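Local atomic coordinates of cellulase IBT99 (Metagenomes, PDB entry 6WBT), a protein that probably hydrolyses 6-phospho-alpha-glucosides as a family 4 glycoside hydrolase, holding NAD, manganese and glucose 6-phosphate in its active site. Residues 19-24 / 34-39; 252-257 / 270-275; 259-264 / 377-382. All blocks are in the same frame, centred on the assembly; numbering follows the deposited sequence.

Contact 1: 19-24 / 34-39; sequences GIVKDL and KELWLY
L36 on the strand reaches the helix with both of its methyls, and each meets a different residue. CD2 goes into the fork of V21: it lies 4.0 Å from V21 CG1, and V21 CG2 is 4.1 Å from the same L36 CD2. The other methyl, L36 CD1, is 3.8 Å from L24 CD2, nearly one helical turn further along, and there the two leucine side chains slide past one another in opposite directions. L36 can serve both partners because its CG stands anti to the backbone N (chi1 -170°), which carries the branch point out toward the helix. All three residues are buried and the join is purely apolar, with the CA atoms of V21 and L36 8.8 Å apart.

One shell out, I9 of strand 5-10 packs against V21 and also against I20 and L38, while L38 continues onto Q46 and V53 of helix 43-60. Backbone bonds hold L36 to K67 of strand 66-69 and to V65 just before it, and W37 to I7 of strand 5-10, which fixes the strand beneath the helix. W37 takes no part in the join; its NE1 makes a weak hydrogen bond of 3.4 Å to E35 OE2, which sits in the plane of the indole at its edge, and K6 makes a cation-pi contact with the ring. Y39, at the far end of the strand, touches the bound NAD. Helix 17-25 thus packs on its own sheet as the crossover of the unit 5-10, 17-25, 33-39, the beta-alpha-beta unit of a Rossmann dinucleotide-binding fold.

Contact 2: 252-257 / 270-275; sequences ALISSM and YLMPDS
I254 and L271 mark the closest approach of the two backbones, with their CA atoms 7.9 Å apart. On one side is the short helix 251-257, nearly all of it; on the other the chain passes through an irregular stretch, with M272 opened out to phi -134°, before it turns into the short helix 274-277. This bend directs L271 and M272, although they are consecutive, at the same isoleucine.

I254 divides its branches between them. CG2 meets the L271 methyl, 3.7 Å from L271 CD1, while CG1, anti to the carbonyl carbon (chi1 -60°), leads the longer arm toward M272, with I254 CG1 3.8 Å from M272 SE. The far methyl, I254 CD1, lies between the two, 4.1 Å from both L271 CD1 and M272 SE. M272 is a selenomethionine, and its side chain bends at the last torsion, bringing CE to 4.2 Å from L253 CB at the exposed border of the patch. Cutting I254 back to an alanine is likely to leave M272 SE and L271 CD1 without their common partner and to open a gap between helix and bend.

The serines on these segments serve their own backbones. S256 OG gives a 2.7 Å hydrogen bond to A252 O within the helix. S275 OG reaches back to M272 O at 3.2 Å from above the carbonyl plane, 35° out of it, bridging the bend.

The second subunit adds another layer: its S421 OG hydrogen-bonds to L271 O, its L422 packs on M272 and its P419 on P273. With only alkyl and selenium surfaces meeting, the fit of helix to bend depends on shape and burial, while directional bonds seen at the bend include S275 OG to M272 O and L271 O to S421 of the second subunit.

Contact 3: 259-264 / 377-382; sequences TDYLPN and SIPRFY
Y261 and Y382 both set CG anti to the carbonyl carbon, Y261 at chi1 -44°, and from this position their rings meet obliquely. The planes are 41° apart and the centroids 4.8 Å, so the overlap is partial: Y261 CE2 hangs over one face of the Y382 ring near its rim, 3.5 Å from Y382 CE2. F381 CD2 covers the opposite face, over the ring centre, so Y382 is held flat between its own neighbour and Y261. D260 shares the same first torsion and turns its carboxylate to the edge of Y382, where Y382 OH donates a 3.1 Å hydrogen bond to D260 OD2. That oxygen lies in the ring plane and accepts with its anti lone pair, the carboxylate and ring planes standing 64° apart.

Y382 belongs to the first turn of helix 380-402, with P379 at the N-cap position; the start of this long helix in the C-terminal domain is thus fastened to the loop leading into strand 262-263. The proline is met by the far end of Y261, whose OH is 3.5 Å from both P379 CG and P379 CD. Nearer the backbone, D260 CB covers a face of the Y261 ring, 3.8 Å above its centre.

W204 of strand 202-210 approaches Y382 edge-to-face and also packs on Y261. M410 of the second subunit packs on D260, F381 and Y382, and R380 forms salt bridges with E398 and D356 of that subunit.

In the fold
Contact 1 stands apart, 39 and 38 Å centre to centre from contacts 2 and 3 and across the middle of the chain from both. It belongs to the nucleotide-binding part, fully buried and apolar, and no other subunit touches its segments. Contacts 2 and 3 are neighbours, 14 Å between centres, in the C-terminal domain: helix 251-257 and strand 262-263 follow one another in the chain, and I254 CG2 rests 3.7 Å from P263 CG. Both border the second subunit. Contact 2 remains mainly buried and aliphatic, whereas contact 3, only partly buried, joins residues far apart in sequence and brings in aromatic rings and a tyrosine-carboxylate bond.

Contact 1: 19-24 / 34-39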
loop_
_atom_site.group_PDB
_atom_site.type_symbol
_atom_site.label_atom_id
_atom_site.label_comp_id
_atom_site.label_asym_id
_atom_site.label_seq_id
_atom_site.Cartn_x
_atom_site.Cartn_y
_atom_site.Cartn_z
ATOM N N GLY A 19 10.149 -31.118 31.198
ATOM C CA GLY A 19 8.850 -30.499 31.402
ATOM C C GLY A 19 7.883 -30.791 30.269
ATOM O O GLY A 19 6.748 -31.216 30.501
ATOM N N ILE A 20 8.322 -30.573 29.026
ATOM C CA ILE A 20 7.431 -30.769 27.890
ATOM C C ILE A 20 7.199 -32.245 27.595
ATOM O O ILE A 20 6.189 -32.593 26.975
ATOM C CB ILE A 20 7.967 -30.056 26.634
ATOM C CG1 ILE A 20 9.126 -30.842 26.017
ATOM C CG2 ILE A 20 8.400 -28.635 26.971
ATOM C CD1 ILE A 20 9.416 -30.469 24.583
ATOM N N VAL A 21 8.111 -33.126 28.017
ATOM C CA VAL A 21 7.874 -34.560 27.867
ATOM C C VAL A 21 6.683 -34.985 28.713
ATOM O O VAL A 21 5.807 -35.730 28.254
ATOM C CB VAL A 21 9.141 -35.357 28.228
ATOM C CG1 VAL A 21 8.804 -36.825 28.437
ATOM C CG2 VAL A 21 10.188 -35.211 27.140
ATOM N N LYS A 22 6.623 -34.508 29.959
ATOM C CA LYS A 22 5.487 -34.823 30.818
ATOM C C LYS A 22 4.213 -34.159 30.311
ATOM O O LYS A 22 3.132 -34.758 30.360
ATOM C CB LYS A 22 5.789 -34.396 32.255
ATOM C CG LYS A 22 4.861 -34.992 33.303
ATOM C CD LYS A 22 3.712 -34.058 33.644
ATOM C CE LYS A 22 2.813 -34.662 34.710
ATOM N NZ LYS A 22 1.665 -33.773 35.041
ATOM N N ASP A 23 4.320 -32.922 29.818
ATOM C CA ASP A 23 3.154 -32.251 29.255
ATOM C C ASP A 23 2.686 -32.922 27.970
ATOM O O ASP A 23 1.498 -32.848 27.630
ATOM C CB ASP A 23 3.468 -30.776 29.008
ATOM C CG ASP A 23 3.528 -29.972 30.293
ATOM O OD1 ASP A 23 2.541 -29.999 31.058
ATOM O OD2 ASP A 23 4.563 -29.322 30.543
ATOM N N LEU A 24 3.593 -33.578 27.245
ATOM C CA LEU A 24 3.195 -34.332 26.061
ATOM C C LEU A 24 2.571 -35.672 26.431
ATOM O O LEU A 24 1.642 -36.128 25.755
ATOM C CB LEU A 24 4.399 -34.541 25.141
ATOM C CG LEU A 24 4.145 -35.297 23.836
ATOM C CD1 LEU A 24 3.158 -34.544 22.956
ATOM C CD2 LEU A 24 5.448 -35.545 23.095
ATOM N N LYS A 34 4.022 -42.920 18.582
ATOM C CA LYS A 34 4.734 -44.128 18.180
ATOM C C LYS A 34 6.078 -44.225 18.891
ATOM O O LYS A 34 6.375 -45.228 19.550
ATOM C CB LYS A 34 4.928 -44.147 16.664
ATOM C CG LYS A 34 6.010 -45.101 16.186
ATOM C CD LYS A 34 6.515 -44.696 14.811
ATOM C CE LYS A 34 7.764 -45.467 14.419
ATOM N NZ LYS A 34 8.380 -44.912 13.181
ATOM N N GLU A 35 6.904 -43.186 18.767
ATOM C CA GLU A 35 8.194 -43.126 19.436
ATOM C C GLU A 35 8.462 -41.695 19.877
ATOM O O GLU A 35 7.955 -40.741 19.281
ATOM C CB GLU A 35 9.337 -43.606 18.531
ATOM C CG GLU A 35 9.370 -45.105 18.292
ATOM C CD GLU A 35 10.505 -45.515 17.377
ATOM O OE1 GLU A 35 11.394 -46.267 17.828
ATOM O OE2 GLU A 35 10.512 -45.077 16.209
ATOM N N LEU A 36 9.266 -41.558 20.927
ATOM C CA LEU A 36 9.725 -40.264 21.416
ATOM C C LEU A 36 11.229 -40.181 21.195
ATOM O O LEU A 36 11.981 -41.012 21.715
ATOM C CB LEU A 36 9.384 -40.078 22.895
ATOM C CG LEU A 36 9.588 -38.671 23.462
ATOM C CD1 LEU A 36 8.571 -37.703 22.875
ATOM C CD2 LEU A 36 9.515 -38.679 24.982
ATOM N N TRP A 37 11.664 -39.188 20.425
ATOM C CA TRP A 37 13.061 -39.047 20.040
ATOM C C TRP A 37 13.655 -37.793 20.663
ATOM O O TRP A 37 13.040 -36.721 20.622
ATOM C CB TRP A 37 13.205 -39.002 18.517
ATOM C CG TRP A 37 13.089 -40.348 17.870
ATOM C CD1 TRP A 37 11.940 -41.011 17.557
ATOM C CD2 TRP A 37 14.168 -41.197 17.457
ATOM N NE1 TRP A 37 12.234 -42.220 16.975
ATOM C CE2 TRP A 37 13.595 -42.359 16.903
ATOM C CE3 TRP A 37 15.561 -41.089 17.504
ATOM C CZ2 TRP A 37 14.366 -43.404 16.397
ATOM C CZ3 TRP A 37 16.324 -42.128 17.002
ATOM C CH2 TRP A 37 15.726 -43.270 16.456
ATOM N N LEU A 38 14.847 -37.930 21.234
ATOM C CA LEU A 38 15.603 -36.811 21.783
ATOM C C LEU A 38 16.851 -36.635 20.929
ATOM O O LEU A 38 17.743 -37.488 20.943
ATOM C CB LEU A 38 15.966 -37.058 23.246
ATOM C CG LEU A 38 14.807 -37.220 24.231
ATOM C CD1 LEU A 38 15.341 -37.428 25.638
ATOM C CD2 LEU A 38 13.868 -36.021 24.182
ATOM N N TYR A 39 16.911 -35.536 20.185
ATOM C CA TYR A 39 18.043 -35.231 19.325
ATOM C C TYR A 39 18.787 -34.016 19.858
ATOM O O TYR A 39 18.171 -33.054 20.328
ATOM C CB TYR A 39 17.593 -34.970 17.886
ATOM C CG TYR A 39 18.661 -34.341 17.021
ATOM C CD1 TYR A 39 19.712 -35.097 16.521
ATOM C CD2 TYR A 39 18.619 -32.988 16.704
ATOM C CE1 TYR A 39 20.694 -34.525 15.730
ATOM C CE2 TYR A 39 19.595 -32.407 15.915
ATOM C CZ TYR A 39 20.629 -33.180 15.431
ATOM O OH TYR A 39 21.599 -32.602 14.646
#

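Contact 2: 252-257 / 270-275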
loop_
_atom_site.group_PDB
_atom_site.type_symbol
_atom_site.label_atom_id
_atom_site.label_comp_id
_atom_site.label_asym_id
_atom_site.label_seq_id
_atom_site.Cartn_x
_atom_site.Cartn_y
_atom_site.Cartn_z
ATOM N N ALA A 252 3.876 -1.650 35.737
ATOM C CA ALA A 252 3.002 -0.621 36.290
ATOM C C ALA A 252 3.323 0.749 35.708
ATOM O O ALA A 252 2.414 1.526 35.393
ATOM C CB ALA A 252 3.119 -0.599 37.814
ATOM N N LEU A 253 4.611 1.062 35.558
ATOM C CA LEU A 253 4.996 2.355 35.000
ATOM C C LEU A 253 4.626 2.453 33.526
ATOM O O LEU A 253 4.137 3.495 33.072
ATOM C CB LEU A 253 6.496 2.589 35.192
ATOM C CG LEU A 253 7.007 2.968 36.587
ATOM C CD1 LEU A 253 6.171 4.095 37.178
ATOM C CD2 LEU A 253 7.056 1.770 37.529
ATOM N N ILE A 254 4.846 1.381 32.764
ATOM C CA ILE A 254 4.545 1.411 31.336
ATOM C C ILE A 254 3.040 1.480 31.105
ATOM O O ILE A 254 2.567 2.212 30.228
ATOM C CB ILE A 254 5.175 0.194 30.634
ATOM C CG1 ILE A 254 6.695 0.209 30.811
ATOM C CG2 ILE A 254 4.810 0.178 29.158
ATOM C CD1 ILE A 254 7.404 -0.941 30.131
ATOM N N SER A 255 2.264 0.729 31.889
ATOM C CA SER A 255 0.814 0.753 31.748
ATOM C C SER A 255 0.189 2.040 32.269
ATOM O O SER A 255 -0.991 2.287 32.001
ATOM C CB SER A 255 0.196 -0.448 32.468
ATOM O OG SER A 255 0.540 -0.452 33.842
ATOM N N SER A 256 0.943 2.860 33.001
ATOM C CA SER A 256 0.429 4.130 33.498
ATOM C C SER A 256 0.733 5.293 32.564
ATOM O O SER A 256 -0.060 6.240 32.489
ATOM C CB SER A 256 1.003 4.428 34.885
ATOM O OG SER A 256 0.617 3.439 35.823
HETATM N N MSE A 257 1.855 5.246 31.856
HETATM C CA MSE A 257 2.235 6.319 30.945
HETATM C C MSE A 257 1.500 6.193 29.613
HETATM O O MSE A 257 1.078 7.191 29.031
HETATM C CB MSE A 257 3.748 6.314 30.719
HETATM C CG MSE A 257 4.560 6.469 31.995
HETATM SE SE MSE A 257 6.474 6.185 31.740
HETATM C CE MSE A 257 6.880 7.763 30.675
ATOM N N TYR A 270 13.180 -2.051 26.396
ATOM C CA TYR A 270 13.186 -1.076 25.311
ATOM C C TYR A 270 12.775 0.312 25.790
ATOM O O TYR A 270 13.459 1.299 25.500
ATOM C CB TYR A 270 12.264 -1.538 24.180
ATOM C CG TYR A 270 12.778 -2.739 23.422
ATOM C CD1 TYR A 270 13.673 -2.588 22.371
ATOM C CD2 TYR A 270 12.371 -4.023 23.755
ATOM C CE1 TYR A 270 14.148 -3.682 21.673
ATOM C CE2 TYR A 270 12.840 -5.123 23.064
ATOM C CZ TYR A 270 13.728 -4.948 22.024
ATOM O OH TYR A 270 14.198 -6.039 21.332
ATOM N N LEU A 271 11.663 0.405 26.517
ATOM C CA LEU A 271 11.196 1.694 27.010
ATOM C C LEU A 271 11.974 2.176 28.225
ATOM O O LEU A 271 11.995 3.385 28.488
ATOM C CB LEU A 271 9.706 1.620 27.351
ATOM C CG LEU A 271 8.767 1.324 26.181
ATOM C CD1 LEU A 271 7.326 1.245 26.656
ATOM C CD2 LEU A 271 8.920 2.375 25.092
HETATM N N MSE A 272 12.604 1.273 28.969
HETATM C CA MSE A 272 13.357 1.661 30.157
HETATM C C MSE A 272 14.733 0.994 30.240
HETATM O O MSE A 272 14.984 0.216 31.159
HETATM C CB MSE A 272 12.552 1.329 31.419
HETATM C CG MSE A 272 11.139 1.899 31.431
HETATM SE SE MSE A 272 9.950 1.015 32.702
HETATM C CE MSE A 272 10.564 1.856 34.349
ATOM N N PRO A 273 15.627 1.292 29.289
ATOM C CA PRO A 273 16.987 0.743 29.395
ATOM C C PRO A 273 17.788 1.350 30.533
ATOM O O PRO A 273 18.716 0.702 31.032
ATOM C CB PRO A 273 17.606 1.068 28.029
ATOM C CG PRO A 273 16.865 2.269 27.570
ATOM C CD PRO A 273 15.456 2.087 28.060
ATOM N N ASP A 274 17.458 2.571 30.959
ATOM C CA ASP A 274 18.166 3.182 32.080
ATOM C C ASP A 274 17.968 2.379 33.359
ATOM O O ASP A 274 18.931 2.075 34.073
ATOM C CB ASP A 274 17.697 4.625 32.277
ATOM C CG ASP A 274 18.449 5.609 31.404
ATOM O OD1 ASP A 274 19.427 5.197 30.745
ATOM O OD2 ASP A 274 18.065 6.797 31.381
ATOM N N SER A 275 16.719 2.020 33.663
ATOM C CA SER A 275 16.423 1.315 34.904
ATOM C C SER A 275 16.841 -0.148 34.876
ATOM O O SER A 275 16.731 -0.822 35.906
ATOM C CB SER A 275 14.930 1.416 35.219
ATOM O OG SER A 275 14.155 0.797 34.207
#

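Contact 3: 259-264 / 377-382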
loop_
_atom_site.group_PDB
_atom_site.type_symbol
_atom_site.label_atom_id
_atom_site.label_comp_id
_atom_site.label_asym_id
_atom_site.label_seq_id
_atom_site.Cartn_x
_atom_site.Cartn_y
_atom_site.Cartn_z
ATOM N N THR A 259 -1.746 4.398 28.124
ATOM C CA THR A 259 -2.966 3.827 28.679
ATOM C C THR A 259 -3.840 3.131 27.642
ATOM O O THR A 259 -4.968 2.745 27.962
ATOM C CB THR A 259 -3.777 4.919 29.380
ATOM O OG1 THR A 259 -4.179 5.905 28.421
ATOM C CG2 THR A 259 -2.942 5.586 30.463
ATOM N N ASP A 260 -3.354 2.960 26.412
ATOM C CA ASP A 260 -4.168 2.314 25.387
ATOM C C ASP A 260 -4.305 0.820 25.652
ATOM O O ASP A 260 -5.418 0.298 25.785
ATOM C CB ASP A 260 -3.566 2.562 24.001
ATOM C CG ASP A 260 -3.695 4.004 23.557
ATOM O OD1 ASP A 260 -4.783 4.590 23.738
ATOM O OD2 ASP A 260 -2.707 4.552 23.025
ATOM N N TYR A 261 -3.180 0.112 25.733
ATOM C CA TYR A 261 -3.173 -1.339 25.831
ATOM C C TYR A 261 -2.367 -1.773 27.048
ATOM O O TYR A 261 -1.629 -0.990 27.650
ATOM C CB TYR A 261 -2.589 -1.977 24.562
ATOM C CG TYR A 261 -3.089 -1.364 23.273
ATOM C CD1 TYR A 261 -4.446 -1.177 23.048
ATOM C CD2 TYR A 261 -2.200 -0.964 22.284
ATOM C CE1 TYR A 261 -4.905 -0.613 21.872
ATOM C CE2 TYR A 261 -2.649 -0.399 21.106
ATOM C CZ TYR A 261 -4.002 -0.225 20.905
ATOM O OH TYR A 261 -4.453 0.336 19.732
ATOM N N LEU A 262 -2.522 -3.044 27.406
ATOM C CA LEU A 262 -1.675 -3.654 28.422
ATOM C C LEU A 262 -0.380 -4.125 27.773
ATOM O O LEU A 262 -0.426 -4.931 26.836
ATOM C CB LEU A 262 -2.390 -4.820 29.089
ATOM C CG LEU A 262 -3.470 -4.427 30.098
ATOM C CD1 LEU A 262 -4.289 -5.637 30.513
ATOM C CD2 LEU A 262 -2.832 -3.769 31.312
ATOM N N PRO A 263 0.779 -3.661 28.229
ATOM C CA PRO A 263 2.018 -3.910 27.490
ATOM C C PRO A 263 2.547 -5.321 27.676
ATOM O O PRO A 263 2.287 -5.990 28.678
ATOM C CB PRO A 263 2.988 -2.887 28.090
ATOM C CG PRO A 263 2.513 -2.732 29.496
ATOM C CD PRO A 263 1.009 -2.858 29.442
ATOM N N ASN A 264 3.304 -5.767 26.677
ATOM C CA ASN A 264 4.089 -6.980 26.831
ATOM C C ASN A 264 5.184 -6.748 27.866
ATOM O O ASN A 264 5.673 -5.629 28.046
ATOM C CB ASN A 264 4.697 -7.402 25.491
ATOM C CG ASN A 264 5.325 -8.786 25.538
ATOM O OD1 ASN A 264 6.164 -9.076 26.393
ATOM N ND2 ASN A 264 4.918 -9.650 24.616
ATOM N N SER A 377 -5.314 -1.764 10.902
ATOM C CA SER A 377 -4.340 -0.708 11.147
ATOM C C SER A 377 -4.118 -0.503 12.641
ATOM O O SER A 377 -5.044 -0.633 13.447
ATOM C CB SER A 377 -4.799 0.598 10.501
ATOM O OG SER A 377 -4.600 0.567 9.098
ATOM N N ILE A 378 -2.880 -0.183 13.004
ATOM C CA ILE A 378 -2.520 0.105 14.390
ATOM C C ILE A 378 -2.169 1.584 14.496
ATOM O O ILE A 378 -1.714 2.181 13.509
ATOM C CB ILE A 378 -1.363 -0.789 14.865
ATOM C CG1 ILE A 378 -0.101 -0.523 14.041
ATOM C CG2 ILE A 378 -1.759 -2.259 14.777
ATOM C CD1 ILE A 378 1.096 -1.346 14.472
ATOM N N PRO A 379 -2.374 2.220 15.650
ATOM C CA PRO A 379 -2.099 3.659 15.764
ATOM C C PRO A 379 -0.621 3.980 15.588
ATOM O O PRO A 379 0.243 3.102 15.514
ATOM C CB PRO A 379 -2.594 4.012 17.172
ATOM C CG PRO A 379 -2.716 2.711 17.891
ATOM C CD PRO A 379 -3.027 1.682 16.854
ATOM N N ARG A 380 -0.335 5.285 15.533
ATOM C CA ARG A 380 0.983 5.750 15.107
ATOM C C ARG A 380 2.074 5.380 16.106
ATOM O O ARG A 380 3.168 4.963 15.706
ATOM C CB ARG A 380 0.955 7.264 14.879
ATOM C CG ARG A 380 2.331 7.892 14.709
ATOM C CD ARG A 380 2.245 9.397 14.502
ATOM N NE ARG A 380 2.040 9.757 13.102
ATOM C CZ ARG A 380 0.862 10.060 12.567
ATOM N NH1 ARG A 380 -0.233 10.049 13.316
ATOM N NH2 ARG A 380 0.777 10.376 11.282
ATOM N N PHE A 381 1.803 5.529 17.405
ATOM C CA PHE A 381 2.840 5.290 18.408
ATOM C C PHE A 381 3.352 3.857 18.370
ATOM O O PHE A 381 4.531 3.612 18.649
ATOM C CB PHE A 381 2.314 5.622 19.804
ATOM C CG PHE A 381 3.240 5.207 20.913
ATOM C CD1 PHE A 381 4.470 5.824 21.072
ATOM C CD2 PHE A 381 2.882 4.202 21.795
ATOM C CE1 PHE A 381 5.325 5.447 22.090
ATOM C CE2 PHE A 381 3.732 3.819 22.816
ATOM C CZ PHE A 381 4.956 4.443 22.964
ATOM N N TYR A 382 2.492 2.902 18.026
ATOM C CA TYR A 382 2.894 1.505 17.976
ATOM C C TYR A 382 3.402 1.087 16.605
ATOM O O TYR A 382 4.120 0.086 16.504
ATOM C CB TYR A 382 1.724 0.616 18.402
ATOM C CG TYR A 382 1.117 1.062 19.711
ATOM C CD1 TYR A 382 1.653 0.650 20.921
ATOM C CD2 TYR A 382 0.025 1.916 19.736
ATOM C CE1 TYR A 382 1.109 1.064 22.120
ATOM C CE2 TYR A 382 -0.527 2.336 20.930
ATOM C CZ TYR A 382 0.020 1.906 22.119
ATOM O OH TYR A 382 -0.519 2.318 23.313
#